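Local coordinates for viral macrophage inflammatory protein-II (PDB 2FJ2), which binds a wide range of chemokine receptors, human CXCR4 among them, and thereby blocks infection by several HIV-1 strains, at residues Val23-Trp28 / Gln64-Thr69; Ser27-Ser32 / Gly39-Thr44. One frame throughout, in Å; residues are numbered along the deposited sequence.

Contact 1: Val23-Trp28 / Gln64-Thr69; sequences VLLSSW and QQLPVT
A methyl of Val-68 lies over the Trp-28 indole: CG2 of Val-68 sits 3.5 Å from the centroid of the six-membered ring and 18° off the normal, a CH-pi contact, although the methyl is modelled too close to the Trp-28 carbonyl and its exact place is less sure. The ring reaches back under the tail because CG lies between the backbone N and the carbonyl carbon (chi1 77°). Its pyrrole side then borders the end of the helix, where NE1 makes a weak hydrogen bond to Leu-66 O, 3.4 Å away and near the ring plane; a second weak bond runs to Met-63 O, so two carbonyls at the helix end share one N-H. Backbone also joins backbone here. Trp-28 N donates to Pro-67 O at 3.0 Å, and Thr-69 N donates to Trp-28 O, a bond modelled doubtfully short; together the two make a single beta bridge between Trp-28 and Val-68. The tightly packed, buried part is formed by Leu-25 and Leu-66: CB of Leu-25 lies 3.5 Å from CD1 of Leu-66, the two side chains crossing at about a right angle. The solvent side is looser: Val-68 and Pro-67 are exposed, with Pro-67 CG 3.8 Å from Ser-26 O. Ser-26 and Ser-27 both face Leu-43 in a classic beta bulge. The whole belongs to the chemokine fold, in which the C-terminal helix packs across the sheet and here its trailing tail borders the first sheet strand.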
loop_
_atom_site.group_PDB
_atom_site.type_symbol
_atom_site.label_atom_id
_atom_site.label_comp_id
_atom_site.label_asym_id
_atom_site.label_seq_id
_atom_site.Cartn_x
_atom_site.Cartn_y
_atom_site.Cartn_z
ATOM N N VAL A 23 -1.797 -11.093 22.856
ATOM C CA VAL A 23 -3.223 -11.213 23.126
ATOM C C VAL A 23 -4.061 -10.208 22.354
ATOM O O VAL A 23 -5.287 -10.319 22.277
ATOM C CB VAL A 23 -3.507 -11.040 24.632
ATOM C CG1 VAL A 23 -3.695 -12.399 25.291
ATOM C CG2 VAL A 23 -2.380 -10.268 25.299
ATOM N N LEU A 24 -3.411 -9.206 21.777
ATOM C CA LEU A 24 -4.129 -8.195 21.013
ATOM C C LEU A 24 -4.217 -8.574 19.540
ATOM O O LEU A 24 -5.007 -8.012 18.779
ATOM C CB LEU A 24 -3.420 -6.851 21.185
ATOM C CG LEU A 24 -3.592 -6.171 22.547
ATOM C CD1 LEU A 24 -2.838 -6.924 23.630
ATOM C CD2 LEU A 24 -3.141 -4.720 22.479
ATOM N N LEU A 25 -3.382 -9.537 19.146
ATOM C CA LEU A 25 -3.221 -9.869 17.739
ATOM C C LEU A 25 -3.992 -11.126 17.350
ATOM O O LEU A 25 -4.207 -12.012 18.174
ATOM C CB LEU A 25 -1.740 -10.048 17.395
ATOM C CG LEU A 25 -0.844 -8.815 17.471
ATOM C CD1 LEU A 25 -1.648 -7.547 17.728
ATOM C CD2 LEU A 25 0.221 -9.001 18.541
ATOM N N SER A 26 -4.386 -11.175 16.081
ATOM C CA SER A 26 -5.175 -12.278 15.551
ATOM C C SER A 26 -4.450 -13.026 14.438
ATOM O O SER A 26 -4.717 -14.209 14.204
ATOM C CB SER A 26 -6.523 -11.748 15.050
ATOM O OG SER A 26 -6.953 -12.468 13.908
ATOM N N SER A 27 -3.535 -12.357 13.743
ATOM C CA SER A 27 -2.790 -12.997 12.663
ATOM C C SER A 27 -1.870 -12.010 11.960
ATOM O O SER A 27 -1.771 -10.846 12.357
ATOM C CB SER A 27 -3.756 -13.611 11.645
ATOM O OG SER A 27 -4.482 -12.589 10.983
ATOM N N TRP A 28 -1.197 -12.458 10.896
ATOM C CA TRP A 28 -0.297 -11.527 10.212
ATOM C C TRP A 28 0.005 -11.911 8.770
ATOM O O TRP A 28 -0.052 -13.082 8.391
ATOM C CB TRP A 28 1.002 -11.441 11.018
ATOM C CG TRP A 28 1.915 -12.614 10.838
ATOM C CD1 TRP A 28 1.907 -13.800 11.513
ATOM C CD2 TRP A 28 2.995 -12.707 9.901
ATOM N NE1 TRP A 28 2.907 -14.626 11.058
ATOM C CE2 TRP A 28 3.589 -13.973 10.066
ATOM C CE3 TRP A 28 3.499 -11.824 8.939
ATOM C CZ2 TRP A 28 4.680 -14.382 9.295
ATOM C CZ3 TRP A 28 4.578 -12.236 8.179
ATOM C CH2 TRP A 28 5.152 -13.500 8.362
ATOM N N GLN A 64 6.170 -16.291 14.511
ATOM C CA GLN A 64 6.094 -17.706 14.849
ATOM C C GLN A 64 4.719 -18.045 15.429
ATOM O O GLN A 64 3.973 -18.841 14.863
ATOM C CB GLN A 64 7.182 -18.085 15.851
ATOM C CG GLN A 64 8.565 -18.331 15.278
ATOM C CD GLN A 64 9.566 -18.600 16.389
ATOM O OE1 GLN A 64 10.220 -19.641 16.442
ATOM N NE2 GLN A 64 9.669 -17.632 17.296
ATOM N N GLN A 65 4.427 -17.434 16.566
ATOM C CA GLN A 65 3.308 -17.723 17.437
ATOM C C GLN A 65 1.964 -17.460 16.771
ATOM O O GLN A 65 0.946 -17.992 17.186
ATOM C CB GLN A 65 3.378 -16.864 18.709
ATOM C CG GLN A 65 4.675 -16.967 19.493
ATOM C CD GLN A 65 4.648 -16.072 20.717
ATOM O OE1 GLN A 65 4.226 -14.916 20.645
ATOM N NE2 GLN A 65 5.097 -16.610 21.844
ATOM N N LEU A 66 1.992 -16.613 15.752
ATOM C CA LEU A 66 0.777 -16.133 15.110
ATOM C C LEU A 66 0.609 -16.781 13.741
ATOM O O LEU A 66 1.618 -16.996 13.070
ATOM C CB LEU A 66 0.826 -14.603 15.030
ATOM C CG LEU A 66 0.451 -13.868 16.320
ATOM C CD1 LEU A 66 0.643 -12.367 16.198
ATOM C CD2 LEU A 66 -0.992 -14.181 16.695
ATOM N N PRO A 67 -0.628 -17.087 13.377
ATOM C CA PRO A 67 -0.926 -17.657 12.056
ATOM C C PRO A 67 -0.932 -16.550 11.005
ATOM O O PRO A 67 -1.275 -15.406 11.323
ATOM C CB PRO A 67 -2.309 -18.274 12.246
ATOM C CG PRO A 67 -2.953 -17.509 13.357
ATOM C CD PRO A 67 -1.852 -16.925 14.185
ATOM N N VAL A 68 -0.540 -16.870 9.779
ATOM C CA VAL A 68 -0.429 -15.874 8.718
ATOM C C VAL A 68 -1.776 -15.676 8.021
ATOM O O VAL A 68 -2.470 -16.648 7.758
ATOM C CB VAL A 68 0.633 -16.226 7.663
ATOM C CG1 VAL A 68 0.006 -16.440 6.295
ATOM C CG2 VAL A 68 1.688 -15.126 7.602
ATOM N N THR A 69 -2.070 -14.414 7.772
ATOM C CA THR A 69 -3.270 -13.890 7.159
ATOM C C THR A 69 -3.718 -14.743 5.977
ATOM O O THR A 69 -2.988 -14.907 5.001
ATOM C CB THR A 69 -3.068 -12.441 6.666
ATOM O OG1 THR A 69 -2.644 -11.627 7.768
ATOM C CG2 THR A 69 -4.371 -11.846 6.164
#

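Contact 2: Ser27-Ser32 / Gly39-Thr44; sequences SWYPTS and GVIFLT
An antiparallel beta hairpin, formed by strands 25-30 and 40-44 of the chemokine sheet, brings these segments together with their directions 158° apart. Tyr-29 and Ile-41 form a hydrogen-bonded pair at its middle: Tyr-29 N gives to Ile-41 O, and Ile-41 N returns a bond to Tyr-29 O, 2.8 Å long and nearly straight. On the same face, the phenol lies across its partner. A chi1 of 56° swings the Tyr-29 ring over Ile-41, whose CB lies 3.9 Å from the ring centroid in a CH-pi contact. CD2 of Leu-43 comes instead to the ring edge, in plane, 3.5 Å from Tyr-29 CE1. The hairpin is the first part of the three-stranded sheet, whose third strand, 49-52, lies beyond 40-44 and places Gln-49 against these same three side chains. Trp-28 and Phe-42, a non-hydrogen-bonded pair, turn to the opposite face, where helix 57-65 covers Phe-42 with Val-59 and Leu-62. Their rings are oblique, planes at 54°, and the nearer approach is Trp-28 CB to Phe-42 CD2 at 3.4 Å. Farther along the indole, CE3 of Trp-28 meets Val-40 CB at 3.6 Å. At the loop end of the hairpin, Thr-31 directs both its N and its OG1 to Gly-39 O, although the place of that oxygen is less sure. Ile-41 also packs on Pro-8 of the second subunit.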
loop_
_atom_site.group_PDB
_atom_site.type_symbol
_atom_site.label_atom_id
_atom_site.label_comp_id
_atom_site.label_asym_id
_atom_site.label_seq_id
_atom_site.Cartn_x
_atom_site.Cartn_y
_atom_site.Cartn_z
ATOM N N SER A 27 -3.535 -12.357 13.743
ATOM C CA SER A 27 -2.790 -12.997 12.663
ATOM C C SER A 27 -1.870 -12.010 11.960
ATOM O O SER A 27 -1.771 -10.846 12.357
ATOM C CB SER A 27 -3.756 -13.611 11.645
ATOM O OG SER A 27 -4.482 -12.589 10.983
ATOM N N TRP A 28 -1.197 -12.458 10.896
ATOM C CA TRP A 28 -0.297 -11.527 10.212
ATOM C C TRP A 28 0.005 -11.911 8.770
ATOM O O TRP A 28 -0.052 -13.082 8.391
ATOM C CB TRP A 28 1.002 -11.441 11.018
ATOM C CG TRP A 28 1.915 -12.614 10.838
ATOM C CD1 TRP A 28 1.907 -13.800 11.513
ATOM C CD2 TRP A 28 2.995 -12.707 9.901
ATOM N NE1 TRP A 28 2.907 -14.626 11.058
ATOM C CE2 TRP A 28 3.589 -13.973 10.066
ATOM C CE3 TRP A 28 3.499 -11.824 8.939
ATOM C CZ2 TRP A 28 4.680 -14.382 9.295
ATOM C CZ3 TRP A 28 4.578 -12.236 8.179
ATOM C CH2 TRP A 28 5.152 -13.500 8.362
ATOM N N TYR A 29 0.359 -10.933 7.932
ATOM C CA TYR A 29 0.790 -11.235 6.569
ATOM C C TYR A 29 2.022 -10.405 6.216
ATOM O O TYR A 29 2.181 -9.276 6.686
ATOM C CB TYR A 29 -0.311 -11.005 5.540
ATOM C CG TYR A 29 -0.900 -9.616 5.530
ATOM C CD1 TYR A 29 -1.651 -9.152 6.599
ATOM C CD2 TYR A 29 -0.714 -8.763 4.452
ATOM C CE1 TYR A 29 -2.196 -7.883 6.600
ATOM C CE2 TYR A 29 -1.254 -7.490 4.439
ATOM C CZ TYR A 29 -1.993 -7.059 5.516
ATOM O OH TYR A 29 -2.534 -5.792 5.513
ATOM N N PRO A 30 2.895 -10.976 5.398
ATOM C CA PRO A 30 4.125 -10.277 5.018
ATOM C C PRO A 30 3.846 -9.292 3.893
ATOM O O PRO A 30 2.847 -9.385 3.180
ATOM C CB PRO A 30 5.012 -11.412 4.513
ATOM C CG PRO A 30 4.027 -12.353 3.892
ATOM C CD PRO A 30 2.799 -12.299 4.762
ATOM N N THR A 31 4.737 -8.317 3.716
ATOM C CA THR A 31 4.448 -7.374 2.626
ATOM C C THR A 31 5.167 -7.871 1.377
ATOM O O THR A 31 5.957 -8.810 1.485
ATOM C CB THR A 31 4.827 -5.940 3.013
ATOM O OG1 THR A 31 6.233 -5.815 3.235
ATOM C CG2 THR A 31 4.150 -5.567 4.331
ATOM N N SER A 32 4.895 -7.287 0.218
ATOM C CA SER A 32 5.570 -7.677 -1.013
ATOM C C SER A 32 7.074 -7.441 -0.927
ATOM O O SER A 32 7.548 -6.551 -0.214
ATOM C CB SER A 32 5.004 -6.892 -2.203
ATOM O OG SER A 32 6.069 -6.531 -3.076
ATOM N N GLY A 39 8.551 -5.445 5.366
ATOM C CA GLY A 39 7.569 -5.250 6.417
ATOM C C GLY A 39 6.605 -6.404 6.575
ATOM O O GLY A 39 6.169 -7.022 5.607
ATOM N N VAL A 40 6.234 -6.704 7.823
ATOM C CA VAL A 40 5.095 -7.579 8.075
ATOM C C VAL A 40 3.958 -6.752 8.682
ATOM O O VAL A 40 4.224 -5.748 9.342
ATOM C CB VAL A 40 5.444 -8.757 8.993
ATOM C CG1 VAL A 40 6.937 -9.053 8.914
ATOM C CG2 VAL A 40 5.018 -8.468 10.421
ATOM N N ILE A 41 2.724 -7.168 8.440
ATOM C CA ILE A 41 1.533 -6.520 8.965
ATOM C C ILE A 41 0.755 -7.471 9.879
ATOM O O ILE A 41 0.307 -8.525 9.425
ATOM C CB ILE A 41 0.581 -6.042 7.855
ATOM C CG1 ILE A 41 1.150 -4.952 6.952
ATOM C CG2 ILE A 41 -0.736 -5.583 8.457
ATOM C CD1 ILE A 41 0.429 -4.823 5.628
ATOM N N PHE A 42 0.619 -7.093 11.140
ATOM C CA PHE A 42 -0.102 -7.842 12.147
ATOM C C PHE A 42 -1.574 -7.452 12.165
ATOM O O PHE A 42 -1.882 -6.261 12.230
ATOM C CB PHE A 42 0.460 -7.603 13.556
ATOM C CG PHE A 42 1.841 -8.206 13.723
ATOM C CD1 PHE A 42 2.943 -7.386 13.893
ATOM C CD2 PHE A 42 2.001 -9.578 13.696
ATOM C CE1 PHE A 42 4.207 -7.936 14.022
ATOM C CE2 PHE A 42 3.266 -10.124 13.818
ATOM C CZ PHE A 42 4.369 -9.307 13.979
ATOM N N LEU A 43 -2.448 -8.452 12.129
ATOM C CA LEU A 43 -3.875 -8.146 12.244
ATOM C C LEU A 43 -4.335 -8.163 13.691
ATOM O O LEU A 43 -4.243 -9.187 14.377
ATOM C CB LEU A 43 -4.679 -9.146 11.404
ATOM C CG LEU A 43 -4.549 -8.945 9.888
ATOM C CD1 LEU A 43 -5.894 -9.072 9.204
ATOM C CD2 LEU A 43 -3.914 -7.589 9.614
ATOM N N THR A 44 -4.838 -7.032 14.192
ATOM C CA THR A 44 -5.368 -7.041 15.559
ATOM C C THR A 44 -6.838 -7.453 15.518
ATOM O O THR A 44 -7.468 -7.342 14.463
ATOM C CB THR A 44 -5.226 -5.689 16.271
ATOM O OG1 THR A 44 -6.261 -4.797 15.837
ATOM C CG2 THR A 44 -3.910 -5.025 15.909
#

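How the contacts relate
From the N terminus, the chain enters strand 25-30, from which both contacts start, sharing Ser-27 and Trp-28. Contact 2 closes first, around the six-residue connection 33-38, and makes a hairpin. Only after strand 49-52, as helix 57-65 ends, does the chain return at 64-69 to close contact 1, a much longer loop that encloses segment 39-44. The two meet where Ser-26 N faces Leu-43 O, a probable hydrogen bond, and where Thr-69 packs against the Tyr-29 ring. Together they leave strand 25-30 flanked on one side by strand 40-44 and on the other by the C-terminal tail, tying sheet and helix end.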